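PDB 3JRV: protein K7 from Vaccinia virus WR, which binds the human RNA helicase DDX3 and so suppresses interferon-beta induction, and also blocks NF-kappa-B activation by targeting TRAF6 and IRAK2. Local coordinates for residues F89-I102 and D130-F143. Numbering follows the deposited sequence.
Sequences FTKVHDQESLFATI and DLMTDDNINILILF
Asn136 ND2 is gripped by two carbonyls, Val92 O across the contact and Leu131 O in its own segment, and spends one N-H on each. It reaches Val92 O at 3.0 Å, from above the carbonyl plane, and Leu131 O at 2.8 Å, almost in line with the C=O bond. Both acceptors lie close to the plane of the amide, which fixes its rotation and lets one buried side chain tie the loop before helix 95-114 to the turn before helix 134-148. That turn is an inverse gamma turn centred on Met132 and ending at Thr133, the N-cap residue of helix 134-148, whose OG1 accepts from Asn136 N.

Beside this amide the contact is apolar. Leu131 CD1 sits among Val92, Thr101 CG2 and Leu98 CD1, the last at 3.8 Å, while Leu98 and Asn136 run alongside in opposite senses, Leu98 CD2 lying 3.7 Å from Asn136 CB. Farther along, Gln95 lays its chain over Ile139 CG2, and a water donates to both Gln95 OE1 and Ile139 O. With CG anti to the backbone N (chi1 174°), the Phe143 ring is carried to Phe99 and offers its edge a face, Phe99 CE2 lying above the ring centre; the ring planes stand 59° apart in a T-shaped pair with centroids separated by 4.7 Å.

Phe60 stacks on Phe99, and Ile26 and Ile30 of helix 26-42 back Leu140. Phe89, packed through CB on Leu131, also touches an aromatic side chain of the bound DDX3 peptide. Segments 95-102 and 134-143, crossing at -83° with apolar side chains between them, belong to the all-helical bundle of the poxvirus Bcl-2-like fold.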
ATOM      1  N   PHE A  89     -12.763   3.957  -1.566  1.00 16.83           N
ATOM      2  CA  PHE A  89     -12.103   4.012  -0.265  1.00 15.71           C
ATOM      3  C   PHE A  89     -13.012   4.487   0.867  1.00 17.46           C
ATOM      4  O   PHE A  89     -12.780   4.093   2.026  1.00 19.23           O
ATOM      5  CB  PHE A  89     -10.856   4.897  -0.278  1.00 14.04           C
ATOM      6  CG  PHE A  89      -9.742   4.409  -1.170  1.00 13.31           C
ATOM      7  CD1 PHE A  89      -9.616   3.090  -1.540  1.00 16.84           C
ATOM      8  CD2 PHE A  89      -8.745   5.304  -1.538  1.00 14.04           C
ATOM      9  CE1 PHE A  89      -8.493   2.647  -2.237  1.00 18.17           C
ATOM     10  CE2 PHE A  89      -7.667   4.888  -2.298  1.00 15.38           C
ATOM     11  CZ  PHE A  89      -7.540   3.562  -2.637  1.00 16.88           C
ATOM     12  N   THR A  90     -14.063   5.247   0.541  1.00 19.08           N
ATOM     13  CA  THR A  90     -14.936   5.795   1.592  1.00 21.06           C
ATOM     14  C   THR A  90     -15.869   4.736   2.163  1.00 20.70           C
ATOM     15  O   THR A  90     -16.536   4.996   3.160  1.00 25.08           O
ATOM     16  CB  THR A  90     -15.851   6.963   1.129  1.00 22.46           C
ATOM     17  OG1 THR A  90     -16.791   6.473   0.154  1.00 25.14           O
ATOM     18  CG2 THR A  90     -15.040   8.135   0.561  1.00 24.00           C
ATOM     19  N   LYS A  91     -15.884   3.545   1.576  1.00 18.71           N
ATOM     20  CA  LYS A  91     -16.771   2.472   2.033  1.00 19.87           C
ATOM     21  C   LYS A  91     -16.039   1.362   2.788  1.00 17.23           C
ATOM     22  O   LYS A  91     -16.607   0.290   3.079  1.00 19.93           O
ATOM     23  CB  LYS A  91     -17.594   1.910   0.857  1.00 20.05           C
ATOM     24  CG  LYS A  91     -18.259   3.012   0.046  1.00 26.41           C
ATOM     25  CD  LYS A  91     -19.465   3.614   0.771  1.00 36.07           C
ATOM     26  CE  LYS A  91     -20.214   4.697  -0.037  1.00 36.77           C
ATOM     27  NZ  LYS A  91     -20.641   4.274  -1.400  1.00 38.03           N
ATOM     28  N   VAL A  92     -14.780   1.628   3.135  1.00 13.42           N
ATOM     29  CA  VAL A  92     -13.938   0.610   3.774  1.00 12.07           C
ATOM     30  C   VAL A  92     -13.912   0.877   5.277  1.00 14.24           C
ATOM     31  O   VAL A  92     -13.365   1.886   5.741  1.00 15.94           O
ATOM     32  CB  VAL A  92     -12.475   0.651   3.210  1.00 11.52           C
ATOM     33  CG1 VAL A  92     -11.598  -0.311   3.998  1.00 15.35           C
ATOM     34  CG2 VAL A  92     -12.475   0.222   1.738  1.00 13.47           C
ATOM     35  N   HIS A  93     -14.576  -0.002   6.023  1.00 14.35           N
ATOM     36  CA  HIS A  93     -14.840   0.263   7.435  1.00 16.12           C
ATOM     37  C   HIS A  93     -14.613  -0.899   8.398  1.00 13.70           C
ATOM     38  O   HIS A  93     -15.192  -0.915   9.492  1.00 13.61           O
ATOM     39  CB  HIS A  93     -16.267   0.795   7.588  1.00 18.61           C
ATOM     40  CG  HIS A  93     -16.486   2.099   6.891  1.00 24.18           C
ATOM     41  ND1 HIS A  93     -15.748   3.234   7.178  1.00 27.04           N
ATOM     42  CD2 HIS A  93     -17.367   2.453   5.926  1.00 31.37           C
ATOM     43  CE1 HIS A  93     -16.119   4.208   6.365  1.00 33.84           C
ATOM     44  NE2 HIS A  93     -17.102   3.762   5.601  1.00 31.03           N
ATOM     45  N   ASP A  94     -13.806  -1.887   8.024  1.00 12.99           N
ATOM     46  CA  ASP A  94     -13.515  -2.969   8.950  1.00 12.99           C
ATOM     47  C   ASP A  94     -12.117  -3.488   8.666  1.00 12.40           C
ATOM     48  O   ASP A  94     -11.546  -3.199   7.578  1.00 12.85           O
ATOM     49  CB  ASP A  94     -14.536  -4.105   8.798  1.00 15.99           C
ATOM     50  CG  ASP A  94     -14.456  -4.790   7.414  1.00 19.36           C
ATOM     51  OD1 ASP A  94     -15.123  -4.335   6.443  1.00 24.59           O
ATOM     52  OD2 ASP A  94     -13.720  -5.780   7.285  1.00 20.83           O
ATOM     53  N   GLN A  95     -11.559  -4.224   9.620  1.00 11.71           N
ATOM     54  CA  GLN A  95     -10.153  -4.608   9.525  1.00 10.21           C
ATOM     55  C   GLN A  95      -9.868  -5.425   8.247  1.00 10.67           C
ATOM     56  O   GLN A  95      -8.873  -5.185   7.557  1.00  9.47           O
ATOM     57  CB  GLN A  95      -9.719  -5.401  10.779  1.00 11.05           C
ATOM     58  CG  GLN A  95      -8.292  -5.849  10.757  1.00 11.74           C
ATOM     59  CD  GLN A  95      -7.862  -6.382  12.082  1.00 15.82           C
ATOM     60  OE1 GLN A  95      -8.056  -5.720  13.117  1.00 21.34           O
ATOM     61  NE2 GLN A  95      -7.282  -7.569  12.078  1.00 19.86           N
ATOM     62  N   GLU A  96     -10.679  -6.434   7.957  1.00 10.51           N
ATOM     63  CA  GLU A  96     -10.337  -7.312   6.840  1.00 10.70           C
ATOM     64  C   GLU A  96     -10.403  -6.527   5.526  1.00 10.28           C
ATOM     65  O   GLU A  96      -9.501  -6.661   4.673  1.00 11.00           O
ATOM     66  CB  GLU A  96     -11.247  -8.542   6.721  1.00 13.51           C
ATOM     67  CG  GLU A  96     -10.714  -9.568   5.691  1.00 20.57           C
ATOM     68  CD  GLU A  96     -11.567 -10.871   5.593  1.00 34.01           C
ATOM     69  OE1 GLU A  96     -12.720 -10.866   6.098  1.00 38.13           O
ATOM     70  OE2 GLU A  96     -11.099 -11.884   4.989  1.00 37.25           O
ATOM     71  N   SER A  97     -11.448  -5.721   5.372  1.00 10.48           N
ATOM     72  CA  SER A  97     -11.615  -4.903   4.168  0.70 12.11           C
ATOM     73  C   SER A  97     -10.462  -3.896   4.047  1.00 11.26           C
ATOM     74  O   SER A  97      -9.929  -3.665   2.950  1.00 10.74           O
ATOM     75  CB  SER A  97     -12.970  -4.174   4.180  0.70 13.25           C
ATOM     76  OG  SER A  97     -13.152  -3.560   2.930  0.70 22.57           O
ATOM     77  N   LEU A  98     -10.050  -3.318   5.177  1.00  9.20           N
ATOM     78  CA  LEU A  98      -8.975  -2.331   5.154  1.00  8.43           C
ATOM     79  C   LEU A  98      -7.684  -3.020   4.668  1.00  8.62           C
ATOM     80  O   LEU A  98      -6.949  -2.467   3.806  1.00  8.46           O
ATOM     81  CB  LEU A  98      -8.802  -1.737   6.564  1.00  8.25           C
ATOM     82  CG  LEU A  98      -7.560  -0.830   6.753  1.00  7.97           C
ATOM     83  CD1 LEU A  98      -7.698   0.402   5.826  1.00 12.90           C
ATOM     84  CD2 LEU A  98      -7.501  -0.405   8.238  1.00 11.80           C
ATOM     85  N   PHE A  99      -7.341  -4.150   5.291  1.00  7.57           N
ATOM     86  CA  PHE A  99      -6.084  -4.847   4.948  1.00  7.67           C
ATOM     87  C   PHE A  99      -6.121  -5.352   3.516  1.00  7.85           C
ATOM     88  O   PHE A  99      -5.108  -5.287   2.808  1.00  9.30           O
ATOM     89  CB  PHE A  99      -5.706  -5.974   5.918  1.00  9.05           C
ATOM     90  CG  PHE A  99      -5.476  -5.534   7.344  1.00  6.91           C
ATOM     91  CD1 PHE A  99      -5.447  -4.188   7.693  1.00  7.68           C
ATOM     92  CD2 PHE A  99      -5.231  -6.499   8.319  1.00 10.27           C
ATOM     93  CE1 PHE A  99      -5.221  -3.792   9.062  1.00  9.84           C
ATOM     94  CE2 PHE A  99      -5.011  -6.128   9.692  1.00  9.98           C
ATOM     95  CZ  PHE A  99      -4.974  -4.778  10.038  1.00 10.76           C
ATOM     96  N   ALA A 100      -7.276  -5.858   3.074  1.00  8.13           N
ATOM     97  CA  ALA A 100      -7.428  -6.278   1.663  1.00  8.49           C
ATOM     98  C   ALA A 100      -7.208  -5.101   0.735  1.00  9.10           C
ATOM     99  O   ALA A 100      -6.616  -5.258  -0.340  1.00  9.65           O
ATOM    100  CB  ALA A 100      -8.810  -6.848   1.442  1.00  8.06           C
ATOM    101  N   THR A 101      -7.680  -3.921   1.118  1.00  8.79           N
ATOM    102  CA  THR A 101      -7.610  -2.750   0.227  1.00  8.92           C
ATOM    103  C   THR A 101      -6.146  -2.301   0.131  1.00  8.94           C
ATOM    104  O   THR A 101      -5.662  -1.970  -0.951  1.00 10.75           O
ATOM    105  CB  THR A 101      -8.484  -1.584   0.743  1.00 10.56           C
ATOM    106  OG1 THR A 101      -9.846  -2.019   0.779  1.00 12.81           O
ATOM    107  CG2 THR A 101      -8.423  -0.313  -0.156  1.00 11.36           C
ATOM    108  N   ILE A 102      -5.436  -2.263   1.260  1.00  8.76           N
ATOM    109  CA  ILE A 102      -3.997  -1.979   1.196  1.00  8.73           C
ATOM    110  C   ILE A 102      -3.272  -3.013   0.323  1.00  8.76           C
ATOM    111  O   ILE A 102      -2.390  -2.644  -0.483  1.00  9.79           O
ATOM    112  CB  ILE A 102      -3.392  -1.915   2.643  1.00  7.85           C
ATOM    113  CG1 ILE A 102      -4.043  -0.738   3.373  1.00 10.57           C
ATOM    114  CG2 ILE A 102      -1.856  -1.801   2.576  1.00 11.47           C
ATOM    115  CD1 ILE A 102      -3.789  -0.780   4.885  1.00 13.57           C
ATOM    116  N   ASP A 130      -9.321   9.326   2.481  1.00 16.65           N
ATOM    117  CA  ASP A 130     -10.643   8.669   2.483  1.00 16.95           C
ATOM    118  C   ASP A 130     -10.538   7.262   3.100  1.00 17.93           C
ATOM    119  O   ASP A 130     -11.440   6.804   3.812  1.00 20.45           O
ATOM    120  CB  ASP A 130     -11.240   8.561   1.065  1.00 19.35           C
ATOM    121  CG  ASP A 130     -11.810   9.874   0.534  1.00 23.53           C
ATOM    122  OD1 ASP A 130     -12.028  10.824   1.321  1.00 25.43           O
ATOM    123  OD2 ASP A 130     -12.037   9.942  -0.708  1.00 23.42           O
ATOM    124  N   LEU A 131      -9.426   6.580   2.844  1.00 13.96           N
ATOM    125  CA  LEU A 131      -9.203   5.226   3.321  1.00 14.28           C
ATOM    126  C   LEU A 131      -8.819   5.258   4.790  1.00 15.63           C
ATOM    127  O   LEU A 131      -9.365   4.475   5.615  1.00 17.10           O
ATOM    128  CB  LEU A 131      -8.070   4.569   2.519  1.00 15.92           C
ATOM    129  CG  LEU A 131      -7.777   3.103   2.868  1.00 15.22           C
ATOM    130  CD1 LEU A 131      -9.005   2.190   2.677  1.00 16.85           C
ATOM    131  CD2 LEU A 131      -6.612   2.563   2.060  1.00 16.15           C
HETATM  132  N   MSE A 132      -7.891   6.152   5.127  1.00 14.85           N
HETATM  133  CA  MSE A 132      -7.274   6.123   6.454  1.00 13.16           C
HETATM  134  C   MSE A 132      -8.019   7.099   7.361  1.00 14.57           C
HETATM  135  O   MSE A 132      -7.466   8.093   7.833  1.00 16.21           O
HETATM  136  CB  MSE A 132      -5.774   6.473   6.370  1.00 13.89           C
HETATM  137  CG  MSE A 132      -4.933   5.424   5.579  1.00 18.64           C
HETATM  138 SE   MSE A 132      -5.225   3.468   5.865  0.60 17.35          SE
HETATM  139  CE  MSE A 132      -4.853   3.406   7.761  1.00 15.83           C
ATOM    140  N   THR A 133      -9.280   6.779   7.643  1.00 15.00           N
ATOM    141  CA  THR A 133     -10.044   7.473   8.698  1.00 14.02           C
ATOM    142  C   THR A 133      -9.346   7.238  10.032  1.00 14.30           C
ATOM    143  O   THR A 133      -8.559   6.289  10.176  1.00 12.84           O
ATOM    144  CB  THR A 133     -11.456   6.853   8.840  1.00 13.65           C
ATOM    145  OG1 THR A 133     -11.345   5.443   9.104  1.00 14.26           O
ATOM    146  CG2 THR A 133     -12.246   7.014   7.556  1.00 19.08           C
ATOM    147  N   ASP A 134      -9.746   7.984  11.063  1.00 14.42           N
ATOM    148  CA  ASP A 134      -9.143   7.743  12.389  1.00 15.03           C
ATOM    149  C   ASP A 134      -9.366   6.302  12.870  1.00 14.47           C
ATOM    150  O   ASP A 134      -8.464   5.675  13.424  1.00 12.19           O
ATOM    151  CB  ASP A 134      -9.675   8.763  13.408  1.00 15.76           C
ATOM    152  CG  ASP A 134      -9.002  10.123  13.294  1.00 26.77           C
ATOM    153  OD1 ASP A 134      -7.837  10.168  12.851  1.00 33.42           O
ATOM    154  OD2 ASP A 134      -9.641  11.152  13.640  1.00 32.04           O
ATOM    155  N   ASP A 135     -10.529   5.724  12.579  1.00 14.02           N
ATOM    156  CA  ASP A 135     -10.756   4.347  13.022  1.00 14.78           C
ATOM    157  C   ASP A 135      -9.858   3.370  12.294  1.00 13.79           C
ATOM    158  O   ASP A 135      -9.314   2.431  12.900  1.00 12.35           O
ATOM    159  CB  ASP A 135     -12.232   3.939  12.881  1.00 17.29           C
ATOM    160  CG  ASP A 135     -12.570   2.626  13.602  1.00 17.18           C
ATOM    161  OD1 ASP A 135     -12.253   2.432  14.810  1.00 20.69           O
ATOM    162  OD2 ASP A 135     -13.192   1.765  12.941  1.00 21.21           O
ATOM    163  N   ASN A 136      -9.683   3.599  10.993  1.00 11.98           N
ATOM    164  CA  ASN A 136      -8.838   2.694  10.241  1.00 10.06           C
ATOM    165  C   ASN A 136      -7.370   2.818  10.653  1.00  9.53           C
ATOM    166  O   ASN A 136      -6.637   1.848  10.683  1.00 10.69           O
ATOM    167  CB  ASN A 136      -9.025   2.889   8.727  1.00 11.15           C
ATOM    168  CG  ASN A 136     -10.316   2.240   8.245  1.00 10.37           C
ATOM    169  OD1 ASN A 136     -10.839   1.334   8.918  1.00 13.17           O
ATOM    170  ND2 ASN A 136     -10.819   2.655   7.093  1.00 11.78           N
ATOM    171  N   ILE A 137      -6.929   4.050  10.882  1.00 10.00           N
ATOM    172  CA  ILE A 137      -5.583   4.279  11.441  1.00  9.76           C
ATOM    173  C   ILE A 137      -5.396   3.500  12.734  1.00 11.17           C
ATOM    174  O   ILE A 137      -4.394   2.802  12.910  1.00  9.54           O
ATOM    175  CB  ILE A 137      -5.305   5.772  11.668  1.00 10.23           C
ATOM    176  CG1 ILE A 137      -5.201   6.455  10.310  1.00 12.01           C
ATOM    177  CG2 ILE A 137      -4.030   5.957  12.539  1.00  9.87           C
ATOM    178  CD1 ILE A 137      -5.103   7.970  10.428  1.00 14.77           C
ATOM    179  N   ASN A 138      -6.404   3.565  13.610  1.00 11.19           N
ATOM    180  CA  ASN A 138      -6.309   2.840  14.864  1.00 11.14           C
ATOM    181  C   ASN A 138      -6.304   1.321  14.688  1.00 11.04           C
ATOM    182  O   ASN A 138      -5.521   0.625  15.341  1.00 11.51           O
ATOM    183  CB  ASN A 138      -7.418   3.288  15.800  1.00 13.05           C
ATOM    184  CG  ASN A 138      -7.134   4.694  16.366  1.00 20.20           C
ATOM    185  OD1 ASN A 138      -5.974   5.161  16.367  1.00 24.40           O
ATOM    186  ND2 ASN A 138      -8.169   5.379  16.805  1.00 23.51           N
ATOM    187  N   ILE A 139      -7.157   0.822  13.785  1.00 10.04           N
ATOM    188  CA  ILE A 139      -7.200  -0.607  13.511  1.00 10.59           C
ATOM    189  C   ILE A 139      -5.780  -1.045  13.080  1.00  8.79           C
ATOM    190  O   ILE A 139      -5.260  -2.063  13.525  1.00  9.80           O
ATOM    191  CB  ILE A 139      -8.215  -0.938  12.408  1.00 10.80           C
ATOM    192  CG1 ILE A 139      -9.635  -0.821  12.989  1.00 13.32           C
ATOM    193  CG2 ILE A 139      -7.966  -2.375  11.855  1.00 11.76           C
ATOM    194  CD1 ILE A 139     -10.702  -0.772  11.938  1.00 15.76           C
ATOM    195  N   LEU A 140      -5.216  -0.319  12.127  1.00  9.89           N
ATOM    196  CA  LEU A 140      -3.925  -0.698  11.560  1.00  9.61           C
ATOM    197  C   LEU A 140      -2.804  -0.639  12.598  1.00  9.65           C
ATOM    198  O   LEU A 140      -2.043  -1.594  12.759  1.00  9.77           O
ATOM    199  CB  LEU A 140      -3.595   0.156  10.340  1.00  8.14           C
ATOM    200  CG  LEU A 140      -2.249  -0.203   9.694  1.00 11.47           C
ATOM    201  CD1 LEU A 140      -2.191  -1.683   9.302  1.00 11.32           C
ATOM    202  CD2 LEU A 140      -1.975   0.730   8.516  1.00 12.29           C
ATOM    203  N   ILE A 141      -2.717   0.455  13.340  1.00  9.78           N
ATOM    204  CA  ILE A 141      -1.563   0.560  14.258  1.00 10.34           C
ATOM    205  C   ILE A 141      -1.666  -0.440  15.410  1.00 11.07           C
ATOM    206  O   ILE A 141      -0.665  -1.001  15.815  1.00 11.40           O
ATOM    207  CB  ILE A 141      -1.325   1.975  14.787  1.00 10.46           C
ATOM    208  CG1 ILE A 141       0.036   2.011  15.487  1.00 12.85           C
ATOM    209  CG2 ILE A 141      -2.448   2.424  15.720  1.00 11.87           C
ATOM    210  CD1 ILE A 141       0.517   3.449  15.690  1.00 14.98           C
ATOM    211  N   LEU A 142      -2.885  -0.719  15.884  1.00 10.31           N
ATOM    212  CA  LEU A 142      -3.024  -1.704  16.967  1.00 12.25           C
ATOM    213  C   LEU A 142      -2.623  -3.093  16.461  1.00 10.53           C
ATOM    214  O   LEU A 142      -2.001  -3.871  17.164  1.00 11.44           O
ATOM    215  CB  LEU A 142      -4.475  -1.725  17.502  1.00 11.75           C
ATOM    216  CG  LEU A 142      -4.822  -0.401  18.184  1.00 20.27           C
ATOM    217  CD1 LEU A 142      -6.281  -0.327  18.570  1.00 21.75           C
ATOM    218  CD2 LEU A 142      -3.855  -0.036  19.345  1.00 21.28           C
ATOM    219  N   PHE A 143      -3.026  -3.403  15.222  1.00 10.11           N
ATOM    220  CA  PHE A 143      -2.674  -4.679  14.640  1.00  8.91           C
ATOM    221  C   PHE A 143      -1.148  -4.806  14.498  1.00  8.89           C
ATOM    222  O   PHE A 143      -0.568  -5.842  14.828  1.00 10.24           O
ATOM    223  CB  PHE A 143      -3.366  -4.854  13.285  1.00  9.11           C
ATOM    224  CG  PHE A 143      -2.930  -6.081  12.563  1.00  9.47           C
ATOM    225  CD1 PHE A 143      -3.550  -7.320  12.789  1.00 14.51           C
ATOM    226  CD2 PHE A 143      -1.908  -5.998  11.613  1.00 10.96           C
ATOM    227  CE1 PHE A 143      -3.146  -8.481  12.103  1.00 15.08           C
ATOM    228  CE2 PHE A 143      -1.489  -7.173  10.914  1.00 10.82           C
ATOM    229  CZ  PHE A 143      -2.099  -8.405  11.175  1.00 16.18           C
TER
HETATM  230  O   HOH W   1     -15.824   0.879  11.433  1.00 14.13           O
HETATM  231  O   HOH W   2      -6.640  -4.108  14.881  1.00 16.26           O